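Local coordinates for protein copper-containing nitrite reductase (Hyphomicrobium denitrificans 1NES1, PDB 6TFO) that probably reduces nitrite to nitric oxide at copper centres, drawing its electrons from cytochrome c, at residues T33-I38 against N71-E76; Q79-I84 against S91-G96. One frame throughout, in Å; residues are numbered along the deposited sequence.

Contact 1: residues T33-I38 against N71-E76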
ATOM      1  N   THR C  33     -20.885  10.149  14.124  1.00 45.15           N
ATOM      2  CA  THR C  33     -19.737  10.545  13.262  1.00 50.96           C
ATOM      3  C   THR C  33     -20.059  10.227  11.787  1.00 52.52           C
ATOM      4  O   THR C  33     -20.445   9.077  11.473  1.00 49.99           O
ATOM      5  CB  THR C  33     -18.449   9.882  13.769  1.00 48.21           C
ATOM      6  OG1 THR C  33     -18.345  10.164  15.164  1.00 47.18           O
ATOM      7  CG2 THR C  33     -17.214  10.395  13.069  1.00 51.64           C
ATOM      8  N   LEU C  34     -19.943  11.224  10.910  1.00 51.28           N
ATOM      9  CA  LEU C  34     -20.140  11.056   9.449  1.00 49.05           C
ATOM     10  C   LEU C  34     -18.824  11.370   8.746  1.00 49.14           C
ATOM     11  O   LEU C  34     -18.239  12.426   9.047  1.00 43.12           O
ATOM     12  CB  LEU C  34     -21.241  11.990   8.952  1.00 46.38           C
ATOM     13  CG  LEU C  34     -22.614  11.824   9.595  1.00 45.45           C
ATOM     14  CD1 LEU C  34     -23.611  12.784   8.934  1.00 42.20           C
ATOM     15  CD2 LEU C  34     -23.122  10.392   9.504  1.00 44.05           C
ATOM     16  N   ARG C  35     -18.398  10.471   7.852  1.00 54.32           N
ATOM     17  CA  ARG C  35     -17.280  10.684   6.897  1.00 52.40           C
ATOM     18  C   ARG C  35     -17.902  10.886   5.507  1.00 47.45           C
ATOM     19  O   ARG C  35     -18.762  10.079   5.112  1.00 49.10           O
ATOM     20  CB  ARG C  35     -16.290   9.519   6.988  1.00 50.28           C
ATOM     21  CG  ARG C  35     -15.097   9.629   6.053  1.00 57.18           C
ATOM     22  CD  ARG C  35     -14.015   8.601   6.341  1.00 61.66           C
ATOM     23  NE  ARG C  35     -13.146   9.129   7.386  1.00 70.29           N
ATOM     24  CZ  ARG C  35     -12.981   8.624   8.613  1.00 72.52           C
ATOM     25  NH1 ARG C  35     -13.581   7.501   8.987  1.00 65.13           N
ATOM     26  NH2 ARG C  35     -12.169   9.243   9.452  1.00 74.36           N
ATOM     27  N   THR C  36     -17.518  11.951   4.808  1.00 43.81           N
ATOM     28  CA  THR C  36     -17.913  12.169   3.399  1.00 46.18           C
ATOM     29  C   THR C  36     -17.158  11.150   2.537  1.00 48.53           C
ATOM     30  O   THR C  36     -16.040  10.769   2.909  1.00 44.50           O
ATOM     31  CB  THR C  36     -17.642  13.605   2.943  1.00 44.59           C
ATOM     32  OG1 THR C  36     -16.226  13.785   2.920  1.00 42.76           O
ATOM     33  CG2 THR C  36     -18.298  14.627   3.837  1.00 46.49           C
ATOM     34  N   GLY C  37     -17.749  10.731   1.419  1.00 50.81           N
ATOM     35  CA  GLY C  37     -17.042   9.895   0.431  1.00 49.75           C
ATOM     36  C   GLY C  37     -17.891   9.573  -0.780  1.00 46.30           C
ATOM     37  O   GLY C  37     -18.865  10.309  -1.067  1.00 46.09           O
ATOM     38  N   ILE C  38     -17.511   8.490  -1.459  1.00 51.00           N
ATOM     39  CA  ILE C  38     -18.171   7.926  -2.674  1.00 45.34           C
ATOM     40  C   ILE C  38     -18.596   6.499  -2.332  1.00 43.07           C
ATOM     41  O   ILE C  38     -17.741   5.701  -1.954  1.00 42.55           O
ATOM     42  CB  ILE C  38     -17.214   7.972  -3.880  1.00 44.56           C
ATOM     43  CG1 ILE C  38     -16.595   9.358  -4.078  1.00 41.35           C
ATOM     44  CG2 ILE C  38     -17.899   7.474  -5.142  1.00 48.02           C
ATOM     45  CD1 ILE C  38     -17.579  10.446  -4.385  1.00 42.00           C
ATOM     46  N   ASN C  71     -20.409  14.770  14.434  1.00 40.25           N
ATOM     47  CA  ASN C  71     -19.002  15.014  14.016  1.00 42.73           C
ATOM     48  C   ASN C  71     -18.881  14.771  12.508  1.00 45.46           C
ATOM     49  O   ASN C  71     -19.029  13.596  12.088  1.00 49.67           O
ATOM     50  CB  ASN C  71     -18.043  14.102  14.773  1.00 40.49           C
ATOM     51  CG  ASN C  71     -18.254  14.162  16.269  1.00 40.22           C
ATOM     52  OD1 ASN C  71     -18.318  15.244  16.854  1.00 37.31           O
ATOM     53  ND2 ASN C  71     -18.384  12.997  16.888  1.00 41.23           N
ATOM     54  N   LEU C  72     -18.649  15.818  11.712  1.00 46.52           N
ATOM     55  CA  LEU C  72     -18.400  15.673  10.251  1.00 43.28           C
ATOM     56  C   LEU C  72     -16.895  15.603   9.997  1.00 43.83           C
ATOM     57  O   LEU C  72     -16.189  16.526  10.422  1.00 46.15           O
ATOM     58  CB  LEU C  72     -19.006  16.838   9.468  1.00 43.15           C
ATOM     59  CG  LEU C  72     -18.920  16.705   7.947  1.00 43.26           C
ATOM     60  CD1 LEU C  72     -19.614  15.433   7.477  1.00 44.69           C
ATOM     61  CD2 LEU C  72     -19.516  17.918   7.258  1.00 42.21           C
ATOM     62  N   ILE C  73     -16.451  14.555   9.298  1.00 45.13           N
ATOM     63  CA  ILE C  73     -15.036  14.344   8.882  1.00 43.44           C
ATOM     64  C   ILE C  73     -15.003  14.198   7.358  1.00 47.90           C
ATOM     65  O   ILE C  73     -15.712  13.312   6.814  1.00 43.89           O
ATOM     66  CB  ILE C  73     -14.444  13.114   9.585  1.00 42.43           C
ATOM     67  CG1 ILE C  73     -14.713  13.162  11.089  1.00 43.71           C
ATOM     68  CG2 ILE C  73     -12.964  12.972   9.253  1.00 41.94           C
ATOM     69  CD1 ILE C  73     -14.189  11.971  11.851  1.00 44.61           C
ATOM     70  N   ASN C  74     -14.193  15.030   6.706  1.00 48.11           N
ATOM     71  CA  ASN C  74     -13.953  15.011   5.244  1.00 44.56           C
ATOM     72  C   ASN C  74     -13.185  13.733   4.875  1.00 44.05           C
ATOM     73  O   ASN C  74     -12.073  13.548   5.385  1.00 41.12           O
ATOM     74  CB  ASN C  74     -13.195  16.267   4.840  1.00 44.07           C
ATOM     75  CG  ASN C  74     -13.156  16.464   3.346  1.00 46.50           C
ATOM     76  OD1 ASN C  74     -12.895  15.514   2.616  1.00 50.05           O
ATOM     77  ND2 ASN C  74     -13.392  17.691   2.902  1.00 41.46           N
ATOM     78  N   GLY C  75     -13.763  12.880   4.028  1.00 47.09           N
ATOM     79  CA  GLY C  75     -13.160  11.600   3.588  1.00 46.40           C
ATOM     80  C   GLY C  75     -12.305  11.767   2.335  1.00 47.79           C
ATOM     81  O   GLY C  75     -11.124  11.355   2.369  1.00 47.67           O
ATOM     82  N   GLU C  76     -12.850  12.384   1.277  1.00 42.37           N
ATOM     83  CA  GLU C  76     -12.282  12.302  -0.100  1.00 43.73           C
ATOM     84  C   GLU C  76     -11.695  13.639  -0.591  1.00 40.32           C
ATOM     85  O   GLU C  76     -10.898  13.597  -1.512  1.00 41.78           O
ATOM     86  CB  GLU C  76     -13.341  11.744  -1.046  1.00 44.59           C
ATOM     87  CG  GLU C  76     -14.270  12.794  -1.639  1.00 47.82           C
ATOM     88  CD  GLU C  76     -15.042  13.615  -0.621  1.00 47.12           C
ATOM     89  OE1 GLU C  76     -15.604  13.010   0.329  1.00 44.78           O
ATOM     90  OE2 GLU C  76     -15.059  14.853  -0.779  1.00 47.40           O
TER

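Contact 2: residues Q79-I84 against S91-G96. With CU (copper (II) ion), chain L.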
ATOM      1  N   GLN C  79     -15.237  20.076  -0.816  1.00 47.69           N
ATOM      2  CA  GLN C  79     -15.799  20.932   0.257  1.00 44.64           C
ATOM      3  C   GLN C  79     -17.153  20.347   0.656  1.00 46.15           C
ATOM      4  O   GLN C  79     -17.923  19.929  -0.239  1.00 42.69           O
ATOM      5  CB  GLN C  79     -15.942  22.389  -0.166  1.00 44.38           C
ATOM      6  CG  GLN C  79     -14.606  23.041  -0.465  1.00 49.32           C
ATOM      7  CD  GLN C  79     -14.730  24.542  -0.488  1.00 52.26           C
ATOM      8  OE1 GLN C  79     -15.753  25.107  -0.848  1.00 56.70           O
ATOM      9  NE2 GLN C  79     -13.681  25.200  -0.044  1.00 54.98           N
ATOM     10  N   HIS C  80     -17.393  20.282   1.966  1.00 43.27           N
ATOM     11  CA  HIS C  80     -18.608  19.687   2.578  1.00 46.30           C
ATOM     12  C   HIS C  80     -18.993  20.428   3.866  1.00 42.91           C
ATOM     13  O   HIS C  80     -18.104  20.921   4.615  1.00 44.53           O
ATOM     14  CB  HIS C  80     -18.421  18.188   2.881  1.00 44.73           C
ATOM     15  CG  HIS C  80     -18.028  17.357   1.707  1.00 41.52           C
ATOM     16  ND1 HIS C  80     -18.884  17.103   0.675  1.00 40.31           N
ATOM     17  CD2 HIS C  80     -16.870  16.729   1.414  1.00 43.41           C
ATOM     18  CE1 HIS C  80     -18.276  16.356  -0.219  1.00 45.42           C
ATOM     19  NE2 HIS C  80     -17.033  16.123   0.207  1.00 47.09           N
ATOM     20  N   ASP C  81     -20.295  20.472   4.109  1.00 40.89           N
ATOM     21  CA  ASP C  81     -20.878  20.682   5.446  1.00 42.37           C
ATOM     22  C   ASP C  81     -22.023  19.675   5.616  1.00 41.23           C
ATOM     23  O   ASP C  81     -22.242  18.833   4.722  1.00 39.01           O
ATOM     24  CB  ASP C  81     -21.286  22.145   5.611  1.00 48.79           C
ATOM     25  CG  ASP C  81     -22.383  22.584   4.666  1.00 47.22           C
ATOM     26  OD1 ASP C  81     -23.038  21.714   4.114  1.00 46.06           O
ATOM     27  OD2 ASP C  81     -22.564  23.799   4.511  1.00 50.51           O
ATOM     28  N   ALA C  82     -22.680  19.726   6.766  1.00 38.61           N
ATOM     29  CA  ALA C  82     -23.970  19.075   7.039  1.00 41.09           C
ATOM     30  C   ALA C  82     -24.900  20.152   7.590  1.00 44.98           C
ATOM     31  O   ALA C  82     -24.438  20.936   8.440  1.00 50.79           O
ATOM     32  CB  ALA C  82     -23.771  17.927   8.001  1.00 41.07           C
ATOM     33  N   VAL C  83     -26.127  20.207   7.097  1.00 43.70           N
ATOM     34  CA  VAL C  83     -27.131  21.230   7.476  1.00 43.12           C
ATOM     35  C   VAL C  83     -28.430  20.507   7.823  1.00 46.07           C
ATOM     36  O   VAL C  83     -28.783  19.541   7.117  1.00 41.77           O
ATOM     37  CB  VAL C  83     -27.332  22.249   6.344  1.00 44.76           C
ATOM     38  CG1 VAL C  83     -28.368  23.304   6.714  1.00 47.85           C
ATOM     39  CG2 VAL C  83     -26.025  22.898   5.947  1.00 42.92           C
ATOM     40  N   ILE C  84     -29.107  20.969   8.875  1.00 48.45           N
ATOM     41  CA  ILE C  84     -30.481  20.537   9.275  1.00 52.44           C
ATOM     42  C   ILE C  84     -31.311  21.812   9.433  1.00 59.63           C
ATOM     43  O   ILE C  84     -31.009  22.607  10.362  1.00 65.77           O
ATOM     44  CB  ILE C  84     -30.411  19.699  10.565  1.00 51.92           C
ATOM     45  CG1 ILE C  84     -29.202  18.759  10.539  1.00 51.19           C
ATOM     46  CG2 ILE C  84     -31.726  18.971  10.807  1.00 48.53           C
ATOM     47  CD1 ILE C  84     -29.306  17.581  11.474  1.00 51.92           C
ATOM     48  N   SER C  91     -22.748  22.211  10.511  1.00 47.18           N
ATOM     49  CA  SER C  91     -21.274  22.166  10.641  1.00 44.47           C
ATOM     50  C   SER C  91     -20.697  23.405   9.964  1.00 45.09           C
ATOM     51  O   SER C  91     -21.448  24.098   9.234  1.00 44.66           O
ATOM     52  CB  SER C  91     -20.706  20.936  10.010  1.00 48.93           C
ATOM     53  OG  SER C  91     -20.555  21.138   8.605  1.00 47.03           O
ATOM     54  N   ALA C  92     -19.399  23.633  10.173  1.00 41.14           N
ATOM     55  CA  ALA C  92     -18.569  24.494   9.309  1.00 42.71           C
ATOM     56  C   ALA C  92     -18.319  23.748   7.993  1.00 44.80           C
ATOM     57  O   ALA C  92     -18.529  22.516   7.954  1.00 44.69           O
ATOM     58  CB  ALA C  92     -17.277  24.837  10.012  1.00 39.76           C
ATOM     59  N   ILE C  93     -17.853  24.452   6.967  1.00 45.20           N
ATOM     60  CA  ILE C  93     -17.329  23.835   5.718  1.00 44.98           C
ATOM     61  C   ILE C  93     -15.968  23.186   6.011  1.00 45.04           C
ATOM     62  O   ILE C  93     -15.049  23.894   6.416  1.00 45.80           O
ATOM     63  CB  ILE C  93     -17.243  24.888   4.599  1.00 46.03           C
ATOM     64  CG1 ILE C  93     -18.637  25.320   4.133  1.00 49.95           C
ATOM     65  CG2 ILE C  93     -16.409  24.360   3.445  1.00 49.36           C
ATOM     66  CD1 ILE C  93     -19.146  26.606   4.733  1.00 55.34           C
ATOM     67  N   VAL C  94     -15.826  21.896   5.729  1.00 42.09           N
ATOM     68  CA  VAL C  94     -14.535  21.160   5.845  1.00 41.85           C
ATOM     69  C   VAL C  94     -13.992  20.916   4.427  1.00 46.71           C
ATOM     70  O   VAL C  94     -14.738  20.355   3.601  1.00 47.51           O
ATOM     71  CB  VAL C  94     -14.727  19.846   6.626  1.00 41.34           C
ATOM     72  CG1 VAL C  94     -14.840  20.115   8.110  1.00 43.94           C
ATOM     73  CG2 VAL C  94     -15.916  19.010   6.146  1.00 39.70           C
ATOM     74  N   SER C  95     -12.738  21.297   4.150  1.00 44.77           N
ATOM     75  CA  SER C  95     -12.173  21.378   2.776  1.00 46.66           C
ATOM     76  C   SER C  95     -11.235  20.203   2.467  1.00 48.40           C
ATOM     77  O   SER C  95     -11.512  19.469   1.492  1.00 55.27           O
ATOM     78  CB  SER C  95     -11.507  22.689   2.582  1.00 46.56           C
ATOM     79  OG  SER C  95     -12.496  23.702   2.605  1.00 46.66           O
ATOM     80  N   GLY C  96     -10.170  20.033   3.239  1.00 45.42           N
ATOM     81  CA  GLY C  96      -9.184  18.966   2.988  1.00 48.07           C
ATOM     82  C   GLY C  96      -9.620  17.632   3.570  1.00 47.50           C
ATOM     83  O   GLY C  96     -10.548  17.593   4.377  1.00 48.05           O
TER
HETATM   84 CU    CU L 503     -20.586  18.121   0.210  1.00 44.02          CU
HETATM   85  O   HOH W   1     -21.610  25.756   7.135  1.00 51.93           O

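Contact 1: residues T33-I38 against N71-E76
Thr36 OG1 is gripped from two directions. It accepts the amide of Gly75, with N to OG1 at 2.8 Å and an almost straight N-H (172°). It gives its own hydrogen to Glu76 OE1, also 2.8 Å from Thr36 OG1, and meets that oxygen on the syn side, 20° out of the carboxylate plane. The hydroxyl can do both because chi1 of 67° sets it between the backbone N and the carbonyl carbon, facing the turn of residues 74-76. The other carboxylate oxygen, Glu76 OE2, accepts His80 NE2 and the amide of Ala78. Glu76 therefore ties Thr36 to a histidine that binds the type 1 copper.

Upstream, strands 30-39 and 67-73 run parallel, and the axes of 33-38 and 71-73 approach to 4.8 Å. They are the parallel pair in one sheet of the cupredoxin beta sandwich, with strands 42-48 and 100-106 outside it. Leu34 N bonds to Asn71 O at 2.8 Å, Ile73 N to Leu34 O, and Thr36 N to Ile73 O. On one face, Thr33 CG2 meets the end of Ile73 at CD1, 3.6 Å away. The Arg35 chain bends at chi3, and its NH2 comes to 3.8 Å from Ile73 CG2; the methyl approaches the guanidinium obliquely. Arg35 also has a long, weak ion pair with Glu319 of the second subunit. Asn71 ND2 makes a straight but weak bond to Thr33 OG1, while Asn71 OD1 accepts Thr102 OG1. On the other face Leu72 CD1 sits 4.1 Å from Leu34 CB and touches Thr36 CG2, crossing Thr36 at about a right angle.

Contact 2: residues Q79-I84 against S91-G96
His80, whose CB touches Val94 CG2, turns the ND1 edge of its imidazole to copper, 2.0 Å away, and its NE2 edge to Glu76. The His122 ring meets it with the planes at about 55°. The Asp81 carboxylate has Ser118 OG and Arg90 at OD2, the latter as a salt bridge. A water bonded to Ser91 O makes a weak bond to Asp81 OD2.

Backbone bonds hold the two segments in place. His80 and Val94 form a single antiparallel bridge, a hydrogen-bonded pair. Val94 N reaches His80 O at 2.7 Å. His80 N returns to Val94 O at 3.1 Å, tilted 25° from the carbonyl plane. Val94 CG2 also packs against His80 O, 3.3 Å away.

Further along, Ser91 N bonds to Ala82 O at 3.0 Å, and Ser91 OG accepts Ala82 N at 3.1 Å. A chi1 of 83° turns OG back toward residues 81-82, where it also touches Asp81 CB at 3.2 Å. With an alanine in place of Ser91, Ala82 N would probably lose its acceptor, and the chain beyond His80 would be held here by Ser91 N alone. At the far end, Gln79 NE2 makes a weak bond to Ser95 OG, and Gln79 CB touches Ile93 CG2. Cys117, His122 and Met127 complete the ligands of this type 1 copper site, which is of the kind found in blue copper cupredoxins.

Overall arrangement
Contact 1 is the more buried of the two and pairs true strands, 30-39 and 67-73. Contact 2 is partly buried; the copper-binding loop leading into strand 83-84 lies against the loop that precedes strand 100-106. Their chemistry differs accordingly. Contact 1 has a regular parallel ladder with Leu34 and Leu72 on one face and a mixed polar and apolar row on the other; its strongest side-chain bonds lie just past the end of strand 67-73. Contact 2 relies on scattered antiparallel bonds, a serine hydroxyl and a metal ligand. Asn74 joins them through a probable hydrogen bond to Val94 O, and Thr36 packs against His80. Both contacts touch the second subunit.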